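Local atomic coordinates of cytochrome P450 (Zobellia galactanivorans, PDB entry 6G5O), a protein that belongs to the cytochrome P450 family and, in a mainly helical single-chain fold, carries an iron-containing protoporphyrin IX as its haem group. Residues G51-R56 with S61-R66; D181-N186 with V194-E199; R255-M260 with I342-L347. All coordinates share one frame; numbering follows the deposited sequence.

Contact 1: G51-R56 with S61-R66; sequences GAVPGR and SEVDIR
Arg66 lays its guanidinium across the peptide that joins Pro54 to Gly55, and its chain can be traced outward to see how. CG leaves CB in the slot between the backbone N and the carbonyl carbon (chi1 75°), and from there the chain runs extended to NE. NE passes Gly55 CA at 4.1 Å. Gly55 N lies over the guanidinium face, 3.1 Å above its plane and offset toward the rim. Of the two terminal nitrogens, NH1 reaches Pro54 CB at 3.9 Å, while NH2 comes to 3.3 Å from Gly55 CA. NH2 and Gly55 N are both donors and make no bond to each other; each donates instead to OE2 of Glu74. Within segment 61-66, Arg66 NE gives a salt bridge to Glu62 OE1 of 2.8 Å. The oxygen lies 1° from the guanidinium plane but is approached on its anti side. Held by these two carboxylates, the flat group is probably restrained in its rotation.

The platform beneath it is a type II beta turn from Val53 to Arg56. Gly55, at its third position with phi 95°, brings its CA close to both Arg66 NH2 and Val63 N. Both segments belong to the long loop between strand 48-49 and helix 79-92, which probably corresponds to the B–C loop of P450s. Backbone bonding ties the two passes together: Glu62 N donates to Gly55 O at 2.9 Å.

On the flank, Val63 CG2 fits between Pro54 O, at 3.7 Å, and Arg56 N, and also touches Val53 CG1. Arg56 CB runs beside the same methyl before its guanidinium goes to Asp27 and the carbonyl of Asp288.

Contact 2: D181-N186 with V194-E199; sequences DRASEN and VLLNSE
Leu196 CD1 makes the whole contact from its side, resting in the angle between Ala183 and Ser184 on the neighbouring helix. The methyl is 4.1 Å from Ala183 CB, a plain apolar touch, and 4.0 Å from the backbone nitrogen of Ser184. Ser184 OG borders the same methyl at 4.2 Å. The nearest alpha carbons are those of Ser184 and Leu196, 7.4 Å apart, so a single leucine branch spans the gap. CB of Leu196 points at the other helix, and CG stands anti to the carbonyl carbon, beside the backbone N (chi1 -70°), with CD1 reaching across. Ala183 presents its CB from the facing side.

In the second shell, Ser184 OG bonds to the carbonyl of Ile180 one turn back, with Lys207 a weak further partner, while still bordering the leucine methyl. Lys207 also pairs with Asp181, joining the last turns of helix 169-185 to the start of helix 207-220. Ala183 is packed further against Tyr192 and Ser193, and Leu196 is backed by Val210. The two helices, 169-185 and 191-196, are consecutive along the chain and joined by a short loop; they are probably helices G and H of the P450 fold. Further along, Ser198 N bonds Leu195 O at 2.9 Å, and the backbone of Ser198 also bonds with Leu205.

Across the interface itself no hydrogen bond or salt bridge forms, and just 87 Å² is buried in all. Dispersion around one methyl is therefore what the two segments share, while the directional bonds that position them are made within each segment and to neighbouring residues such as Lys207.

Contact 3: R255-M260 with I342-L347; sequences RAVEEM and ILLQTL
The K helix of the P450 fold, here 253-264, carries the family's ExxR motif, Glu259 to Arg262; Ala256 and Val257 just before the motif, and Met260 within it, meet Leu344 of helix 333-350, the probable L helix. The Glu-Arg-Arg triad is evident in the bonds: Glu259, on another face of the helix, pairs with Arg262 and Arg315.

The packing centres on the two branches of Leu344. CD1 touches Ala256 CB at 4.1 Å and Val257 CG2 at 3.9 Å, the valine and leucine side chains crossing at a slant. CD2 faces Met260 CE, also at 4.1 Å, and these two chains reach toward each other tip to tip. Met260 covers that span by stretching out beyond CG (chi2 -171°), one turn along from Ala256, so the three residues form a single apolar strip. Leu344 sets its CG anti to the carbonyl carbon, and its two branches divide the strip, CD1 at Ala256 and Val257, CD2 at Met260. All four residues are buried, and no hydrogen bond crosses between the segments.

The segment axes pass 10.8 Å apart with 117° between their directions. Val257 lies about 8 Å from the haem by its side chain.

Beyond the pair, helix 223-238 closes over the same apolar patch, with Leu236 on Leu344 and both Ser232 and Tyr235 on Met260. Helix 97-117 packs on Ile342 and Thr346, and Gln345 binds Thr253 at the beginning of helix 253-264.

How the contacts relate
Along the chain the three contacts follow one another without overlap: contact 1 in the loop before helix 79-92, contact 2 at helices 169-185 and 191-196, contact 3 between helices 253-264 and 333-350. Centres of contacts 1 and 2 are 26 Å apart; contact 3 lies 34 Å from the first and 35 Å from the second, and none touches another. Contacts 1 and 3 fall on opposite sides of the chain's centre, with side chains of Arg66 about 10 Å and Val257 about 8 Å from the haem. Helix 169-185 links the first two, since its Tyr173 touches Arg66. Contact 2 is the most peripheral. The three thus probably act as separate packing sites within one P450 fold.

Contact 1: G51-R56 with S61-R66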
loop_
_atom_site.group_PDB
_atom_site.type_symbol
_atom_site.label_atom_id
_atom_site.label_comp_id
_atom_site.label_asym_id
_atom_site.label_seq_id
_atom_site.Cartn_x
_atom_site.Cartn_y
_atom_site.Cartn_z
ATOM N N GLY A 51 -13.643 -12.340 6.320
ATOM C CA GLY A 51 -13.961 -12.524 7.738
ATOM C C GLY A 51 -13.460 -13.824 8.339
ATOM O O GLY A 51 -14.221 -14.543 8.948
ATOM N N ALA A 52 -12.170 -14.106 8.184
ATOM C CA ALA A 52 -11.597 -15.343 8.648
ATOM C C ALA A 52 -10.946 -15.194 10.039
ATOM O O ALA A 52 -10.983 -14.142 10.650
ATOM C CB ALA A 52 -10.567 -15.831 7.636
ATOM N N VAL A 53 -10.360 -16.271 10.530
ATOM C CA VAL A 53 -9.512 -16.237 11.680
ATOM C C VAL A 53 -8.441 -15.181 11.456
ATOM O O VAL A 53 -7.783 -15.166 10.415
ATOM C CB VAL A 53 -8.912 -17.651 11.972
ATOM C CG1 VAL A 53 -7.673 -17.595 12.859
ATOM C CG2 VAL A 53 -9.984 -18.528 12.625
ATOM N N PRO A 54 -8.269 -14.277 12.431
ATOM C CA PRO A 54 -7.372 -13.149 12.208
ATOM C C PRO A 54 -6.014 -13.592 11.751
ATOM O O PRO A 54 -5.465 -14.525 12.312
ATOM C CB PRO A 54 -7.305 -12.493 13.581
ATOM C CG PRO A 54 -8.679 -12.755 14.148
ATOM C CD PRO A 54 -9.016 -14.144 13.704
ATOM N N GLY A 55 -5.489 -12.928 10.721
ATOM C CA GLY A 55 -4.176 -13.261 10.173
ATOM C C GLY A 55 -4.211 -14.189 8.983
ATOM O O GLY A 55 -3.238 -14.285 8.216
ATOM N N ARG A 56 -5.315 -14.879 8.799
ATOM C CA ARG A 56 -5.326 -15.936 7.805
ATOM C C ARG A 56 -5.289 -15.460 6.357
ATOM O O ARG A 56 -4.659 -16.113 5.523
ATOM C CB ARG A 56 -6.516 -16.858 7.991
ATOM C CG ARG A 56 -6.167 -18.271 7.555
ATOM C CD ARG A 56 -7.339 -19.237 7.641
ATOM N NE ARG A 56 -7.055 -20.360 6.745
ATOM C CZ ARG A 56 -7.957 -21.168 6.202
ATOM N NH1 ARG A 56 -9.266 -21.047 6.455
ATOM N NH2 ARG A 56 -7.525 -22.131 5.399
ATOM N N SER A 61 0.640 -15.941 5.884
ATOM C CA SER A 61 -0.311 -16.010 7.002
ATOM C C SER A 61 0.306 -15.556 8.306
ATOM O O SER A 61 1.503 -15.759 8.555
ATOM C CB SER A 61 -0.838 -17.414 7.199
ATOM O OG SER A 61 -1.734 -17.448 8.288
ATOM N N GLU A 62 -0.529 -14.913 9.118
ATOM C CA GLU A 62 -0.119 -14.274 10.370
ATOM C C GLU A 62 -0.907 -14.842 11.552
ATOM O O GLU A 62 -0.865 -14.261 12.633
ATOM C CB GLU A 62 -0.373 -12.749 10.322
ATOM C CG GLU A 62 0.537 -11.941 9.390
ATOM C CD GLU A 62 0.170 -10.453 9.259
ATOM O OE1 GLU A 62 -0.911 -10.005 9.720
ATOM O OE2 GLU A 62 0.988 -9.714 8.682
ATOM N N VAL A 63 -1.641 -15.946 11.357
ATOM C CA VAL A 63 -2.373 -16.620 12.451
ATOM C C VAL A 63 -1.537 -16.856 13.730
ATOM O O VAL A 63 -2.061 -16.822 14.835
ATOM C CB VAL A 63 -2.945 -17.987 11.966
ATOM C CG1 VAL A 63 -3.348 -18.912 13.125
ATOM C CG2 VAL A 63 -4.122 -17.753 11.025
ATOM N N ASP A 64 -0.245 -17.112 13.570
ATOM C CA ASP A 64 0.575 -17.508 14.689
ATOM C C ASP A 64 1.161 -16.314 15.416
ATOM O O ASP A 64 1.701 -16.477 16.520
ATOM C CB ASP A 64 1.672 -18.491 14.230
ATOM C CG ASP A 64 1.105 -19.886 13.881
ATOM O OD1 ASP A 64 -0.036 -20.200 14.326
ATOM O OD2 ASP A 64 1.798 -20.657 13.159
ATOM N N ILE A 65 1.041 -15.125 14.820
ATOM C CA ILE A 65 1.621 -13.922 15.418
ATOM C C ILE A 65 0.621 -12.942 15.993
ATOM O O ILE A 65 1.040 -12.021 16.677
ATOM C CB ILE A 65 2.590 -13.163 14.496
ATOM C CG1 ILE A 65 1.858 -12.330 13.417
ATOM C CG2 ILE A 65 3.578 -14.122 13.864
ATOM C CD1 ILE A 65 2.762 -11.324 12.711
ATOM N N ARG A 66 -0.676 -13.120 15.762
ATOM C CA ARG A 66 -1.636 -12.168 16.304
ATOM C C ARG A 66 -3.019 -12.763 16.455
ATOM O O ARG A 66 -3.379 -13.672 15.746
ATOM C CB ARG A 66 -1.691 -10.886 15.435
ATOM C CG ARG A 66 -2.428 -11.006 14.091
ATOM C CD ARG A 66 -2.310 -9.684 13.266
ATOM N NE ARG A 66 -2.695 -9.781 11.856
ATOM C CZ ARG A 66 -3.948 -9.803 11.380
ATOM N NH1 ARG A 66 -5.004 -9.727 12.197
ATOM N NH2 ARG A 66 -4.152 -9.915 10.055
#

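Contact 2: D181-N186 with V194-E199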
loop_
_atom_site.group_PDB
_atom_site.type_symbol
_atom_site.label_atom_id
_atom_site.label_comp_id
_atom_site.label_asym_id
_atom_site.label_seq_id
_atom_site.Cartn_x
_atom_site.Cartn_y
_atom_site.Cartn_z
ATOM N N ASP A 181 -4.607 3.354 25.604
ATOM C CA ASP A 181 -4.699 3.656 27.047
ATOM C C ASP A 181 -4.479 5.129 27.370
ATOM O O ASP A 181 -5.279 5.692 28.131
ATOM C CB ASP A 181 -3.747 2.773 27.892
ATOM C CG ASP A 181 -4.205 1.289 27.962
ATOM O OD1 ASP A 181 -5.409 1.006 27.715
ATOM O OD2 ASP A 181 -3.358 0.396 28.251
ATOM N N ARG A 182 -3.444 5.757 26.788
ATOM C CA ARG A 182 -3.226 7.202 26.945
ATOM C C ARG A 182 -4.435 7.988 26.508
ATOM O O ARG A 182 -4.819 8.936 27.170
ATOM C CB ARG A 182 -2.026 7.724 26.137
ATOM C CG ARG A 182 -0.686 7.150 26.566
ATOM C CD ARG A 182 -0.079 7.872 27.753
ATOM N NE ARG A 182 0.967 8.803 27.298
ATOM C CZ ARG A 182 2.170 8.446 26.832
ATOM N NH1 ARG A 182 2.517 7.163 26.746
ATOM N NH2 ARG A 182 3.030 9.381 26.430
ATOM N N ALA A 183 -5.013 7.632 25.364
ATOM C CA ALA A 183 -6.145 8.396 24.836
ATOM C C ALA A 183 -7.442 8.145 25.616
ATOM O O ALA A 183 -8.270 9.039 25.632
ATOM C CB ALA A 183 -6.341 8.134 23.337
ATOM N N SER A 184 -7.632 6.971 26.241
ATOM C CA SER A 184 -8.825 6.784 27.132
ATOM C C SER A 184 -8.712 7.643 28.372
ATOM O O SER A 184 -9.720 8.193 28.782
ATOM C CB SER A 184 -9.094 5.338 27.608
ATOM O OG SER A 184 -8.358 4.413 26.868
ATOM N N GLU A 185 -7.513 7.744 28.970
ATOM C CA GLU A 185 -7.317 8.581 30.174
ATOM C C GLU A 185 -7.517 10.052 29.824
ATOM O O GLU A 185 -8.218 10.747 30.537
ATOM C CB GLU A 185 -5.922 8.475 30.850
ATOM C CG GLU A 185 -5.100 7.184 30.782
ATOM C CD GLU A 185 -5.686 6.003 31.533
ATOM O OE1 GLU A 185 -6.860 6.065 31.952
ATOM O OE2 GLU A 185 -4.960 4.994 31.694
ATOM N N ASN A 186 -6.891 10.514 28.735
ATOM C CA ASN A 186 -6.862 11.941 28.370
ATOM C C ASN A 186 -7.307 12.237 26.928
ATOM O O ASN A 186 -6.482 12.577 26.098
ATOM C CB ASN A 186 -5.430 12.471 28.547
ATOM C CG ASN A 186 -4.924 12.313 29.956
ATOM O OD1 ASN A 186 -4.080 11.460 30.233
ATOM N ND2 ASN A 186 -5.450 13.117 30.859
ATOM N N VAL A 194 -10.553 10.000 18.594
ATOM C CA VAL A 194 -11.700 10.011 17.722
ATOM C C VAL A 194 -12.362 8.629 17.590
ATOM O O VAL A 194 -13.562 8.547 17.535
ATOM C CB VAL A 194 -11.338 10.500 16.305
ATOM C CG1 VAL A 194 -12.540 10.381 15.375
ATOM C CG2 VAL A 194 -10.880 11.960 16.355
ATOM N N LEU A 195 -11.573 7.575 17.438
ATOM C CA LEU A 195 -12.131 6.243 17.294
ATOM C C LEU A 195 -12.858 5.801 18.583
ATOM O O LEU A 195 -13.986 5.314 18.489
ATOM C CB LEU A 195 -11.062 5.231 16.880
ATOM C CG LEU A 195 -10.517 5.377 15.446
ATOM C CD1 LEU A 195 -9.450 4.341 15.207
ATOM C CD2 LEU A 195 -11.611 5.203 14.415
ATOM N N LEU A 196 -12.253 6.076 19.742
ATOM C CA LEU A 196 -12.850 5.724 21.035
ATOM C C LEU A 196 -14.167 6.431 21.298
ATOM O O LEU A 196 -14.998 5.918 22.020
ATOM C CB LEU A 196 -11.882 6.003 22.197
ATOM C CG LEU A 196 -10.695 5.045 22.233
ATOM C CD1 LEU A 196 -9.551 5.642 23.043
ATOM C CD2 LEU A 196 -11.129 3.707 22.803
ATOM N N ASN A 197 -14.348 7.597 20.692
ATOM C CA ASN A 197 -15.592 8.334 20.766
ATOM C C ASN A 197 -16.548 8.064 19.594
ATOM O O ASN A 197 -17.612 8.609 19.567
ATOM C CB ASN A 197 -15.243 9.830 20.830
ATOM C CG ASN A 197 -16.367 10.678 21.352
ATOM O OD1 ASN A 197 -16.971 10.375 22.392
ATOM N ND2 ASN A 197 -16.634 11.771 20.651
ATOM N N SER A 198 -16.192 7.237 18.624
ATOM C CA SER A 198 -17.089 6.950 17.506
ATOM C C SER A 198 -18.067 5.821 17.845
ATOM O O SER A 198 -17.827 5.037 18.747
ATOM C CB SER A 198 -16.296 6.544 16.271
ATOM O OG SER A 198 -15.288 7.463 16.029
ATOM N N GLU A 199 -19.138 5.710 17.066
ATOM C CA GLU A 199 -20.242 4.807 17.407
ATOM C C GLU A 199 -20.576 3.800 16.342
ATOM O O GLU A 199 -20.645 4.142 15.160
ATOM C CB GLU A 199 -21.493 5.613 17.701
ATOM C CG GLU A 199 -21.254 6.655 18.767
ATOM C CD GLU A 199 -22.535 7.216 19.328
ATOM O OE1 GLU A 199 -23.542 7.266 18.561
ATOM O OE2 GLU A 199 -22.506 7.596 20.532
#

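Contact 3: R255-M260 with I342-L347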
loop_
_atom_site.group_PDB
_atom_site.type_symbol
_atom_site.label_atom_id
_atom_site.label_comp_id
_atom_site.label_asym_id
_atom_site.label_seq_id
_atom_site.Cartn_x
_atom_site.Cartn_y
_atom_site.Cartn_z
ATOM N N ARG A 255 -2.702 11.285 -13.217
ATOM C CA ARG A 255 -2.663 10.119 -14.067
ATOM C C ARG A 255 -1.360 9.376 -13.929
ATOM O O ARG A 255 -1.354 8.150 -13.964
ATOM C CB ARG A 255 -2.970 10.495 -15.526
ATOM C CG ARG A 255 -4.487 10.589 -15.773
ATOM C CD ARG A 255 -4.794 11.153 -17.167
ATOM N NE ARG A 255 -4.459 12.573 -17.269
ATOM C CZ ARG A 255 -4.104 13.225 -18.387
ATOM N NH1 ARG A 255 -3.989 12.612 -19.555
ATOM N NH2 ARG A 255 -3.865 14.518 -18.336
ATOM N N ALA A 256 -0.264 10.121 -13.805
ATOM C CA ALA A 256 1.057 9.530 -13.545
ATOM C C ALA A 256 1.069 8.792 -12.216
ATOM O O ALA A 256 1.682 7.767 -12.104
ATOM C CB ALA A 256 2.128 10.593 -13.516
ATOM N N VAL A 257 0.398 9.315 -11.209
ATOM C CA VAL A 257 0.404 8.626 -9.915
ATOM C C VAL A 257 -0.326 7.306 -10.034
ATOM O O VAL A 257 0.167 6.283 -9.546
ATOM C CB VAL A 257 -0.155 9.505 -8.756
ATOM C CG1 VAL A 257 -0.458 8.660 -7.514
ATOM C CG2 VAL A 257 0.853 10.588 -8.382
ATOM N N GLU A 258 -1.474 7.314 -10.716
ATOM C CA GLU A 258 -2.264 6.093 -10.864
ATOM C C GLU A 258 -1.504 5.090 -11.723
ATOM O O GLU A 258 -1.633 3.866 -11.555
ATOM C CB GLU A 258 -3.636 6.358 -11.496
ATOM C CG GLU A 258 -4.569 7.179 -10.636
ATOM C CD GLU A 258 -4.749 6.649 -9.199
ATOM O OE1 GLU A 258 -5.093 5.460 -8.995
ATOM O OE2 GLU A 258 -4.567 7.463 -8.260
ATOM N N GLU A 259 -0.742 5.599 -12.688
ATOM C CA GLU A 259 -0.015 4.700 -13.545
ATOM C C GLU A 259 1.136 4.052 -12.777
ATOM O O GLU A 259 1.456 2.884 -12.991
ATOM C CB GLU A 259 0.496 5.436 -14.807
ATOM C CG GLU A 259 1.447 4.630 -15.684
ATOM C CD GLU A 259 0.815 3.472 -16.382
ATOM O OE1 GLU A 259 -0.337 3.090 -16.054
ATOM O OE2 GLU A 259 1.459 2.942 -17.308
ATOM N N MET A 260 1.776 4.821 -11.908
ATOM C CA MET A 260 2.780 4.264 -11.028
ATOM C C MET A 260 2.201 3.224 -10.045
ATOM O O MET A 260 2.796 2.187 -9.846
ATOM C CB MET A 260 3.508 5.378 -10.341
ATOM C CG MET A 260 4.464 6.020 -11.333
ATOM S SD MET A 260 5.548 7.178 -10.549
ATOM C CE MET A 260 6.131 8.067 -12.018
ATOM N N ILE A 342 2.359 15.196 -4.693
ATOM C CA ILE A 342 3.245 16.223 -4.144
ATOM C C ILE A 342 4.734 15.891 -4.308
ATOM O O ILE A 342 5.512 16.759 -4.689
ATOM C CB ILE A 342 2.929 16.534 -2.672
ATOM C CG1 ILE A 342 1.532 17.156 -2.571
ATOM C CG2 ILE A 342 3.949 17.523 -2.063
ATOM C CD1 ILE A 342 1.044 17.227 -1.132
ATOM N N LEU A 343 5.112 14.642 -4.048
ATOM C CA LEU A 343 6.480 14.217 -4.302
ATOM C C LEU A 343 6.891 14.421 -5.763
ATOM O O LEU A 343 7.932 15.046 -6.040
ATOM C CB LEU A 343 6.695 12.776 -3.910
ATOM C CG LEU A 343 8.092 12.247 -4.182
ATOM C CD1 LEU A 343 9.162 12.972 -3.370
ATOM C CD2 LEU A 343 8.132 10.752 -3.927
ATOM N N LEU A 344 6.077 13.909 -6.691
ATOM C CA LEU A 344 6.439 14.028 -8.120
ATOM C C LEU A 344 6.638 15.491 -8.570
ATOM O O LEU A 344 7.562 15.779 -9.315
ATOM C CB LEU A 344 5.449 13.340 -9.037
ATOM C CG LEU A 344 5.343 11.801 -9.044
ATOM C CD1 LEU A 344 4.310 11.381 -10.088
ATOM C CD2 LEU A 344 6.664 11.135 -9.319
ATOM N N GLN A 345 5.763 16.378 -8.115
ATOM C CA GLN A 345 5.803 17.790 -8.448
ATOM C C GLN A 345 6.989 18.473 -7.757
ATOM O O GLN A 345 7.675 19.260 -8.396
ATOM C CB GLN A 345 4.458 18.512 -8.144
ATOM C CG GLN A 345 3.461 18.576 -9.302
ATOM C CD GLN A 345 4.147 18.920 -10.645
ATOM O OE1 GLN A 345 4.785 19.971 -10.744
ATOM N NE2 GLN A 345 4.074 17.996 -11.653
ATOM N N THR A 346 7.259 18.141 -6.489
ATOM C CA THR A 346 8.398 18.716 -5.801
ATOM C C THR A 346 9.721 18.327 -6.486
ATOM O O THR A 346 10.568 19.182 -6.693
ATOM C CB THR A 346 8.401 18.337 -4.321
ATOM O OG1 THR A 346 7.154 18.734 -3.754
ATOM C CG2 THR A 346 9.555 19.033 -3.550
ATOM N N LEU A 347 9.879 17.054 -6.845
ATOM C CA LEU A 347 11.063 16.617 -7.579
ATOM C C LEU A 347 11.189 17.300 -8.957
ATOM O O LEU A 347 12.285 17.666 -9.383
ATOM C CB LEU A 347 11.064 15.114 -7.760
ATOM C CG LEU A 347 11.146 14.250 -6.489
ATOM C CD1 LEU A 347 10.894 12.789 -6.827
ATOM C CD2 LEU A 347 12.506 14.409 -5.822
#